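Local coordinates for N-terminal acetyltransferase B complex subunit MDM20 (Candida albicans, PDB 5K04), which probably serves as the auxiliary, non-catalytic subunit of the NatB complex, which acetylates the N-termini of proteins, at residues S386-T391 and N656-E661; K417-L422 and K732-S737; P430-L435 and Y447-T452. One frame throughout, in Å; residues are numbered along the deposited sequence.

Interaction 1. Residues S386-T391 and N656-E661; sequences SSPQNT and NLLSGE
P388, in the first turn of helix 388-404, rests its ring against two side chains, N656 and L658, of the loop that leads into helix 661-682. The tight part lies against buried L658, whose CD1 comes within 3.6 Å of P388 CB, and L658 CB is close to the same atom. With CG beside the backbone N (chi1 -69°) and CD1 extended from it, the L658 methyl reaches the proline. The other part is looser and more accessible: the amide of N656 meets the outer corner of the ring from the opposite direction, with N656 OD1 3.5 Å from P388 CG. That amide is turned back on its own chain, since OD1 accepts from L658 N at 3.2 Å in an Asx turn; the donor stands above the carbonyl plane, 64° out of it. The same residues form a type I turn, N656 to S659, and S659 OG caps the approach to the next helix by accepting from E661 N. On the proline side, S387 is the N-cap and accepts from N390 N. The amide bordering the proline is thus engaged with its own backbone, and what joins the start of helix 388-404 to the turn before helix 661-682 is apolar packing.

Interaction 2. Residues K417-L422 and K732-S737; sequences KLYSQL and KLEIKS
This is a small, buried contact, part polar and part apolar, between the C-terminal end of helix 409-419 with its following turn and the face of helix 729-747 near the C terminus of the chain. Y419 and E734 make the polar half: the phenol oxygen Y419 OH lies 3.2 Å from E734 OE2, the two side chains crossing at about a right angle with ring and carboxylate planes 65° apart. E734 reaches this point because CG is anti to the backbone N (chi1 165°) and the chain stays extended beyond it. The apolar half is slack, L422 CD1 meeting I735 CD1 at 4.5 Å. L422 closes a type I turn that starts at Y419, which brings both residues to the same helix. K399 of helix 388-404 touches Y419 and forms a long, weak ion pair with E734 OE2, while I715 of helix 707-717 packs on I735. Behind the turn, Q421 NE2 donates to K417 O at 3.2 Å, the acceptor lying in the plane of its amide. The E734 carboxylate thus has a lysine at long range and a phenol oxygen nearby, which may help to accommodate its charge at the margin of an otherwise apolar contact.

Interaction 3. Residues P430-L435 and Y447-T452; sequences PIYNGL and YYLTTT
Y432 and L449 bury most of the surface here, the leucine lying across one face of the tyrosine ring. L449 CD1 sits 3.6 Å from the ring centroid of Y432, only 11° off the normal, a CH-pi contact over the middle of the face. Its other methyl lies toward the root of the ring, with L449 CD2 3.7 Å from Y432 CG, and the branch carbon rests over the CD2-CE2 side, so the whole isobutyl end spreads along the face. The two side chains cross at about a right angle. In Y432 the ring stands anti to the backbone N (chi1 -173°), which sends it out from helix 429-434 toward the segment 447-452. It is received by a 3-10 segment that includes Y447 and Y448, followed by a type I turn from L449 to T452, part of the connection between helices 440-445 and 456-485 in this helical, TPR-clan region. Y448 adds a smaller contact at the ring edge, its CB 4.4 Å from Y432 CD2 near the ring plane, before its own ring leads off toward K417. The phenol end of Y432 is held separately, by a hydrogen bond between its OH and ND1 of H442 in helix 440-445. W462 and I465 of helix 456-485, together with F429, pack on L449 and continue the apolar cluster beyond the tyrosine.

Followed from the N terminus, the chain enters helix 388-404 at interaction 1, passes through helix 409-419 into interaction 2, and reaches interaction 3 at helix 429-434. Interaction 3 closes first, across only 11 intervening residues, and so lies within the much longer loops of the other two. Those cross: 656-661 returns to 386-391, and 732-737 then returns to 417-422. Interactions 1 and 2 touch, with a probable hydrogen bond from G660 N to Q421 O, and T391 packs on L418. Interactions 2 and 3 meet through K417 on Y448 and Y419 on I431. Interactions 1 and 2 thus tie helices 388-404 and 409-419 to the C-terminal part, while interaction 3 stays local within the family region.

Interaction 1. Residues S386-T391 and N656-E661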
loop_
_atom_site.group_PDB
_atom_site.type_symbol
_atom_site.label_atom_id
_atom_site.label_comp_id
_atom_site.label_asym_id
_atom_site.label_seq_id
_atom_site.Cartn_x
_atom_site.Cartn_y
_atom_site.Cartn_z
ATOM N N SER A 386 -22.639 -2.194 17.626
ATOM C CA SER A 386 -21.951 -0.983 18.073
ATOM C C SER A 386 -22.245 -0.628 19.526
ATOM O O SER A 386 -21.610 0.273 20.058
ATOM C CB SER A 386 -22.269 0.239 17.196
ATOM O OG SER A 386 -23.584 0.694 17.438
ATOM N N SER A 387 -23.158 -1.323 20.200
ATOM C CA SER A 387 -23.314 -1.097 21.623
ATOM C C SER A 387 -22.058 -1.579 22.352
ATOM O O SER A 387 -21.493 -2.606 21.985
ATOM C CB SER A 387 -24.559 -1.810 22.158
ATOM O OG SER A 387 -24.338 -3.191 22.348
ATOM N N PRO A 388 -21.580 -0.841 23.365
ATOM C CA PRO A 388 -20.310 -1.218 24.026
ATOM C C PRO A 388 -20.338 -2.572 24.728
ATOM O O PRO A 388 -19.302 -3.244 24.793
ATOM C CB PRO A 388 -20.079 -0.070 25.027
ATOM C CG PRO A 388 -21.438 0.603 25.189
ATOM C CD PRO A 388 -22.114 0.438 23.869
ATOM N N GLN A 389 -21.488 -2.987 25.265
ATOM C CA GLN A 389 -21.630 -4.337 25.804
ATOM C C GLN A 389 -21.450 -5.395 24.720
ATOM O O GLN A 389 -20.843 -6.444 24.961
ATOM C CB GLN A 389 -23.003 -4.486 26.453
ATOM C CG GLN A 389 -23.301 -5.840 27.044
ATOM C CD GLN A 389 -24.405 -5.725 28.067
ATOM O OE1 GLN A 389 -24.994 -4.655 28.241
ATOM N NE2 GLN A 389 -24.696 -6.818 28.755
ATOM N N ASN A 390 -22.006 -5.152 23.529
ATOM C CA ASN A 390 -21.848 -6.124 22.457
ATOM C C ASN A 390 -20.403 -6.168 21.982
ATOM O O ASN A 390 -19.867 -7.241 21.685
ATOM C CB ASN A 390 -22.792 -5.781 21.309
ATOM C CG ASN A 390 -22.510 -6.593 20.057
ATOM O OD1 ASN A 390 -21.654 -6.241 19.257
ATOM N ND2 ASN A 390 -23.257 -7.672 19.875
ATOM N N THR A 391 -19.757 -5.003 21.930
ATOM C CA THR A 391 -18.363 -4.918 21.503
ATOM C C THR A 391 -17.445 -5.658 22.471
ATOM O O THR A 391 -16.549 -6.402 22.055
ATOM C CB THR A 391 -17.985 -3.442 21.387
ATOM O OG1 THR A 391 -18.710 -2.874 20.292
ATOM C CG2 THR A 391 -16.481 -3.256 21.183
ATOM N N ASN A 656 -22.268 8.071 25.233
ATOM C CA ASN A 656 -21.743 6.740 25.534
ATOM C C ASN A 656 -20.300 6.907 25.998
ATOM O O ASN A 656 -19.378 6.994 25.178
ATOM C CB ASN A 656 -21.823 5.825 24.318
ATOM C CG ASN A 656 -20.991 4.553 24.495
ATOM O OD1 ASN A 656 -20.816 4.059 25.610
ATOM N ND2 ASN A 656 -20.471 4.030 23.393
ATOM N N LEU A 657 -20.102 6.924 27.321
ATOM C CA LEU A 657 -18.778 7.180 27.884
ATOM C C LEU A 657 -17.745 6.140 27.468
ATOM O O LEU A 657 -16.543 6.439 27.474
ATOM C CB LEU A 657 -18.871 7.246 29.410
ATOM C CG LEU A 657 -19.465 8.554 29.932
ATOM C CD1 LEU A 657 -19.760 8.513 31.427
ATOM C CD2 LEU A 657 -18.482 9.643 29.629
ATOM N N LEU A 658 -18.175 4.925 27.114
ATOM C CA LEU A 658 -17.238 3.889 26.694
ATOM C C LEU A 658 -16.743 4.076 25.256
ATOM O O LEU A 658 -15.754 3.437 24.874
ATOM C CB LEU A 658 -17.882 2.513 26.865
ATOM C CG LEU A 658 -18.114 2.079 28.313
ATOM C CD1 LEU A 658 -18.898 0.793 28.310
ATOM C CD2 LEU A 658 -16.831 1.887 29.091
ATOM N N SER A 659 -17.393 4.942 24.467
ATOM C CA SER A 659 -16.930 5.236 23.114
ATOM C C SER A 659 -15.523 5.808 23.116
ATOM O O SER A 659 -15.190 6.700 23.913
ATOM C CB SER A 659 -17.857 6.226 22.413
ATOM O OG SER A 659 -17.323 6.551 21.133
ATOM N N GLY A 660 -14.705 5.297 22.190
ATOM C CA GLY A 660 -13.344 5.772 22.004
ATOM C C GLY A 660 -13.223 7.245 21.654
ATOM O O GLY A 660 -12.127 7.805 21.776
ATOM N N GLU A 661 -14.314 7.885 21.210
ATOM C CA GLU A 661 -14.265 9.316 20.910
ATOM C C GLU A 661 -13.869 10.142 22.112
ATOM O O GLU A 661 -13.417 11.277 21.939
ATOM C CB GLU A 661 -15.616 9.856 20.457
ATOM C CG GLU A 661 -16.214 9.217 19.260
ATOM C CD GLU A 661 -17.695 9.468 19.227
ATOM O OE1 GLU A 661 -18.463 8.519 19.489
ATOM O OE2 GLU A 661 -18.083 10.628 19.000
#

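Interaction 2. Residues K417-L422 and K732-S737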
loop_
_atom_site.group_PDB
_atom_site.type_symbol
_atom_site.label_atom_id
_atom_site.label_comp_id
_atom_site.label_asym_id
_atom_site.label_seq_id
_atom_site.Cartn_x
_atom_site.Cartn_y
_atom_site.Cartn_z
ATOM N N LYS A 417 -10.234 -3.681 15.429
ATOM C CA LYS A 417 -11.370 -2.815 15.094
ATOM C C LYS A 417 -12.284 -2.614 16.297
ATOM O O LYS A 417 -12.721 -1.492 16.570
ATOM C CB LYS A 417 -12.160 -3.394 13.912
ATOM C CG LYS A 417 -11.357 -3.466 12.626
ATOM C CD LYS A 417 -12.148 -4.035 11.434
ATOM C CE LYS A 417 -13.440 -3.281 11.170
ATOM N NZ LYS A 417 -14.079 -3.744 9.893
ATOM N N LEU A 418 -12.593 -3.700 17.023
ATOM C CA LEU A 418 -13.445 -3.590 18.209
ATOM C C LEU A 418 -12.795 -2.704 19.268
ATOM O O LEU A 418 -13.437 -1.792 19.798
ATOM C CB LEU A 418 -13.745 -4.972 18.798
ATOM C CG LEU A 418 -14.532 -6.029 18.002
ATOM C CD1 LEU A 418 -15.157 -7.081 18.927
ATOM C CD2 LEU A 418 -15.582 -5.424 17.155
ATOM N N TYR A 419 -11.512 -2.962 19.581
ATOM C CA TYR A 419 -10.781 -2.126 20.528
ATOM C C TYR A 419 -10.771 -0.674 20.094
ATOM O O TYR A 419 -10.696 0.229 20.943
ATOM C CB TYR A 419 -9.337 -2.598 20.677
ATOM C CG TYR A 419 -9.100 -3.775 21.610
ATOM C CD1 TYR A 419 -9.782 -3.901 22.819
ATOM C CD2 TYR A 419 -8.160 -4.742 21.293
ATOM C CE1 TYR A 419 -9.539 -4.985 23.676
ATOM C CE2 TYR A 419 -7.927 -5.818 22.114
ATOM C CZ TYR A 419 -8.614 -5.945 23.307
ATOM O OH TYR A 419 -8.346 -7.028 24.110
ATOM N N SER A 420 -10.820 -0.432 18.779
ATOM C CA SER A 420 -10.804 0.929 18.257
ATOM C C SER A 420 -12.101 1.663 18.546
ATOM O O SER A 420 -12.156 2.876 18.329
ATOM C CB SER A 420 -10.550 0.919 16.748
ATOM O OG SER A 420 -11.764 0.745 16.026
ATOM N N GLN A 421 -13.137 0.947 19.000
ATOM C CA GLN A 421 -14.423 1.518 19.394
ATOM C C GLN A 421 -14.430 2.023 20.832
ATOM O O GLN A 421 -15.379 2.705 21.236
ATOM C CB GLN A 421 -15.543 0.479 19.254
ATOM C CG GLN A 421 -15.642 -0.173 17.895
ATOM C CD GLN A 421 -15.782 0.857 16.789
ATOM O OE1 GLN A 421 -16.719 1.647 16.775
ATOM N NE2 GLN A 421 -14.821 0.871 15.872
ATOM N N LEU A 422 -13.427 1.662 21.616
ATOM C CA LEU A 422 -13.373 1.928 23.041
ATOM C C LEU A 422 -12.180 2.830 23.339
ATOM O O LEU A 422 -11.397 3.176 22.445
ATOM C CB LEU A 422 -13.266 0.622 23.831
ATOM C CG LEU A 422 -14.365 -0.406 23.576
ATOM C CD1 LEU A 422 -14.033 -1.729 24.298
ATOM C CD2 LEU A 422 -15.747 0.133 23.987
ATOM N N LYS A 732 -12.780 -7.974 31.452
ATOM C CA LYS A 732 -13.334 -6.799 32.120
ATOM C C LYS A 732 -12.262 -6.068 32.905
ATOM O O LYS A 732 -12.188 -4.834 32.867
ATOM C CB LYS A 732 -14.491 -7.195 33.038
ATOM C CG LYS A 732 -15.855 -7.135 32.363
ATOM C CD LYS A 732 -16.928 -7.803 33.217
ATOM C CE LYS A 732 -16.871 -7.325 34.661
ATOM N NZ LYS A 732 -17.922 -7.977 35.518
ATOM N N LEU A 733 -11.399 -6.817 33.599
ATOM C CA LEU A 733 -10.356 -6.182 34.394
ATOM C C LEU A 733 -9.314 -5.513 33.506
ATOM O O LEU A 733 -8.887 -4.388 33.783
ATOM C CB LEU A 733 -9.713 -7.213 35.311
ATOM C CG LEU A 733 -8.876 -6.643 36.452
ATOM C CD1 LEU A 733 -9.482 -5.335 36.988
ATOM C CD2 LEU A 733 -8.769 -7.677 37.555
ATOM N N GLU A 734 -8.895 -6.194 32.438
ATOM C CA GLU A 734 -7.922 -5.621 31.511
ATOM C C GLU A 734 -8.486 -4.375 30.820
ATOM O O GLU A 734 -7.781 -3.373 30.638
ATOM C CB GLU A 734 -7.510 -6.692 30.493
ATOM C CG GLU A 734 -6.791 -6.162 29.245
ATOM C CD GLU A 734 -6.734 -7.182 28.106
ATOM O OE1 GLU A 734 -5.752 -7.953 28.053
ATOM O OE2 GLU A 734 -7.680 -7.216 27.272
ATOM N N ILE A 735 -9.771 -4.410 30.466
ATOM C CA ILE A 735 -10.389 -3.277 29.788
ATOM C C ILE A 735 -10.563 -2.103 30.745
ATOM O O ILE A 735 -10.322 -0.948 30.371
ATOM C CB ILE A 735 -11.718 -3.722 29.151
ATOM C CG1 ILE A 735 -11.399 -4.587 27.922
ATOM C CG2 ILE A 735 -12.605 -2.523 28.820
ATOM C CD1 ILE A 735 -12.593 -4.925 27.055
ATOM N N LYS A 736 -10.954 -2.382 32.003
ATOM C CA LYS A 736 -11.078 -1.314 32.991
ATOM C C LYS A 736 -9.726 -0.689 33.308
ATOM O O LYS A 736 -9.621 0.539 33.426
ATOM C CB LYS A 736 -11.740 -1.827 34.274
ATOM C CG LYS A 736 -13.208 -2.224 34.083
ATOM C CD LYS A 736 -13.994 -2.232 35.371
ATOM C CE LYS A 736 -13.490 -3.242 36.372
ATOM N NZ LYS A 736 -14.265 -3.110 37.660
ATOM N N SER A 737 -8.680 -1.512 33.448
ATOM C CA SER A 737 -7.351 -0.967 33.718
ATOM C C SER A 737 -6.843 -0.141 32.541
ATOM O O SER A 737 -6.194 0.895 32.733
ATOM C CB SER A 737 -6.366 -2.097 34.036
ATOM O OG SER A 737 -6.686 -2.730 35.262
#

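Interaction 3. Residues P430-L435 and Y447-T452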
loop_
_atom_site.group_PDB
_atom_site.type_symbol
_atom_site.label_atom_id
_atom_site.label_comp_id
_atom_site.label_asym_id
_atom_site.label_seq_id
_atom_site.Cartn_x
_atom_site.Cartn_y
_atom_site.Cartn_z
ATOM N N PRO A 430 0.029 -4.324 20.626
ATOM C CA PRO A 430 0.532 -5.703 20.762
ATOM C C PRO A 430 0.009 -6.640 19.679
ATOM O O PRO A 430 0.737 -7.526 19.212
ATOM C CB PRO A 430 0.051 -6.106 22.167
ATOM C CG PRO A 430 -0.028 -4.788 22.922
ATOM C CD PRO A 430 -0.581 -3.833 21.883
ATOM N N ILE A 431 -1.233 -6.434 19.238
ATOM C CA ILE A 431 -1.819 -7.272 18.194
ATOM C C ILE A 431 -1.178 -6.976 16.847
ATOM O O ILE A 431 -0.750 -7.889 16.130
ATOM C CB ILE A 431 -3.339 -7.058 18.151
ATOM C CG1 ILE A 431 -3.946 -7.386 19.522
ATOM C CG2 ILE A 431 -3.967 -7.895 17.056
ATOM C CD1 ILE A 431 -5.344 -6.859 19.701
ATOM N N TYR A 432 -1.114 -5.688 16.495
ATOM C CA TYR A 432 -0.465 -5.212 15.269
ATOM C C TYR A 432 0.952 -5.752 15.140
ATOM O O TYR A 432 1.343 -6.275 14.086
ATOM C CB TYR A 432 -0.461 -3.678 15.286
ATOM C CG TYR A 432 0.021 -2.950 14.039
ATOM C CD1 TYR A 432 1.370 -2.685 13.819
ATOM C CD2 TYR A 432 -0.890 -2.482 13.105
ATOM C CE1 TYR A 432 1.796 -1.985 12.675
ATOM C CE2 TYR A 432 -0.479 -1.791 11.966
ATOM C CZ TYR A 432 0.858 -1.544 11.757
ATOM O OH TYR A 432 1.237 -0.856 10.615
ATOM N N ASN A 433 1.727 -5.658 16.226
ATOM C CA ASN A 433 3.106 -6.148 16.220
ATOM C C ASN A 433 3.190 -7.676 16.214
ATOM O O ASN A 433 4.165 -8.232 15.702
ATOM C CB ASN A 433 3.851 -5.595 17.429
ATOM C CG ASN A 433 4.078 -4.102 17.341
ATOM O OD1 ASN A 433 4.127 -3.529 16.256
ATOM N ND2 ASN A 433 4.234 -3.464 18.493
ATOM N N GLY A 434 2.216 -8.368 16.818
ATOM C CA GLY A 434 2.181 -9.821 16.737
ATOM C C GLY A 434 1.875 -10.342 15.342
ATOM O O GLY A 434 2.123 -11.520 15.058
ATOM N N LEU A 435 1.336 -9.485 14.469
ATOM C CA LEU A 435 1.125 -9.806 13.062
ATOM C C LEU A 435 2.373 -9.569 12.220
ATOM O O LEU A 435 2.372 -9.886 11.020
ATOM C CB LEU A 435 -0.040 -8.983 12.511
ATOM C CG LEU A 435 -1.442 -9.532 12.818
ATOM C CD1 LEU A 435 -2.518 -8.501 12.514
ATOM C CD2 LEU A 435 -1.701 -10.797 12.021
ATOM N N TYR A 447 -3.577 2.518 9.761
ATOM C CA TYR A 447 -4.772 3.159 10.276
ATOM C C TYR A 447 -5.411 2.357 11.402
ATOM O O TYR A 447 -6.202 2.918 12.167
ATOM C CB TYR A 447 -5.749 3.359 9.129
ATOM C CG TYR A 447 -6.456 2.083 8.686
ATOM C CD1 TYR A 447 -7.645 1.672 9.306
ATOM C CD2 TYR A 447 -5.958 1.298 7.639
ATOM C CE1 TYR A 447 -8.320 0.491 8.905
ATOM C CE2 TYR A 447 -6.631 0.117 7.231
ATOM C CZ TYR A 447 -7.803 -0.279 7.873
ATOM O OH TYR A 447 -8.455 -1.421 7.475
ATOM N N TYR A 448 -5.088 1.055 11.512
ATOM C CA TYR A 448 -5.517 0.266 12.664
ATOM C C TYR A 448 -4.971 0.827 13.973
ATOM O O TYR A 448 -5.514 0.520 15.036
ATOM C CB TYR A 448 -5.086 -1.208 12.514
ATOM C CG TYR A 448 -6.004 -2.055 11.655
ATOM C CD1 TYR A 448 -7.198 -2.576 12.164
ATOM C CD2 TYR A 448 -5.680 -2.327 10.337
ATOM C CE1 TYR A 448 -8.053 -3.347 11.373
ATOM C CE2 TYR A 448 -6.518 -3.083 9.532
ATOM C CZ TYR A 448 -7.704 -3.604 10.057
ATOM O OH TYR A 448 -8.518 -4.350 9.252
ATOM N N LEU A 449 -3.912 1.636 13.915
ATOM C CA LEU A 449 -3.311 2.250 15.091
ATOM C C LEU A 449 -3.855 3.650 15.367
ATOM O O LEU A 449 -3.348 4.339 16.262
ATOM C CB LEU A 449 -1.796 2.300 14.921
ATOM C CG LEU A 449 -1.099 0.960 14.641
ATOM C CD1 LEU A 449 0.322 1.192 14.128
ATOM C CD2 LEU A 449 -1.077 0.081 15.910
ATOM N N THR A 450 -4.888 4.065 14.630
ATOM C CA THR A 450 -5.428 5.423 14.720
ATOM C C THR A 450 -5.662 5.867 16.166
ATOM O O THR A 450 -5.282 6.978 16.551
ATOM C CB THR A 450 -6.729 5.486 13.910
ATOM O OG1 THR A 450 -6.449 5.241 12.518
ATOM C CG2 THR A 450 -7.436 6.836 14.080
ATOM N N THR A 451 -6.278 5.008 16.986
ATOM C CA THR A 451 -6.704 5.363 18.341
ATOM C C THR A 451 -5.662 5.057 19.408
ATOM O O THR A 451 -5.923 5.293 20.593
ATOM C CB THR A 451 -8.001 4.623 18.704
ATOM O OG1 THR A 451 -7.756 3.209 18.718
ATOM C CG2 THR A 451 -9.106 4.931 17.691
ATOM N N THR A 452 -4.498 4.535 19.028
ATOM C CA THR A 452 -3.462 4.229 20.003
ATOM C C THR A 452 -3.070 5.478 20.790
ATOM O O THR A 452 -3.094 6.601 20.276
ATOM C CB THR A 452 -2.244 3.614 19.303
ATOM O OG1 THR A 452 -1.844 4.444 18.206
ATOM C CG2 THR A 452 -2.605 2.226 18.777
#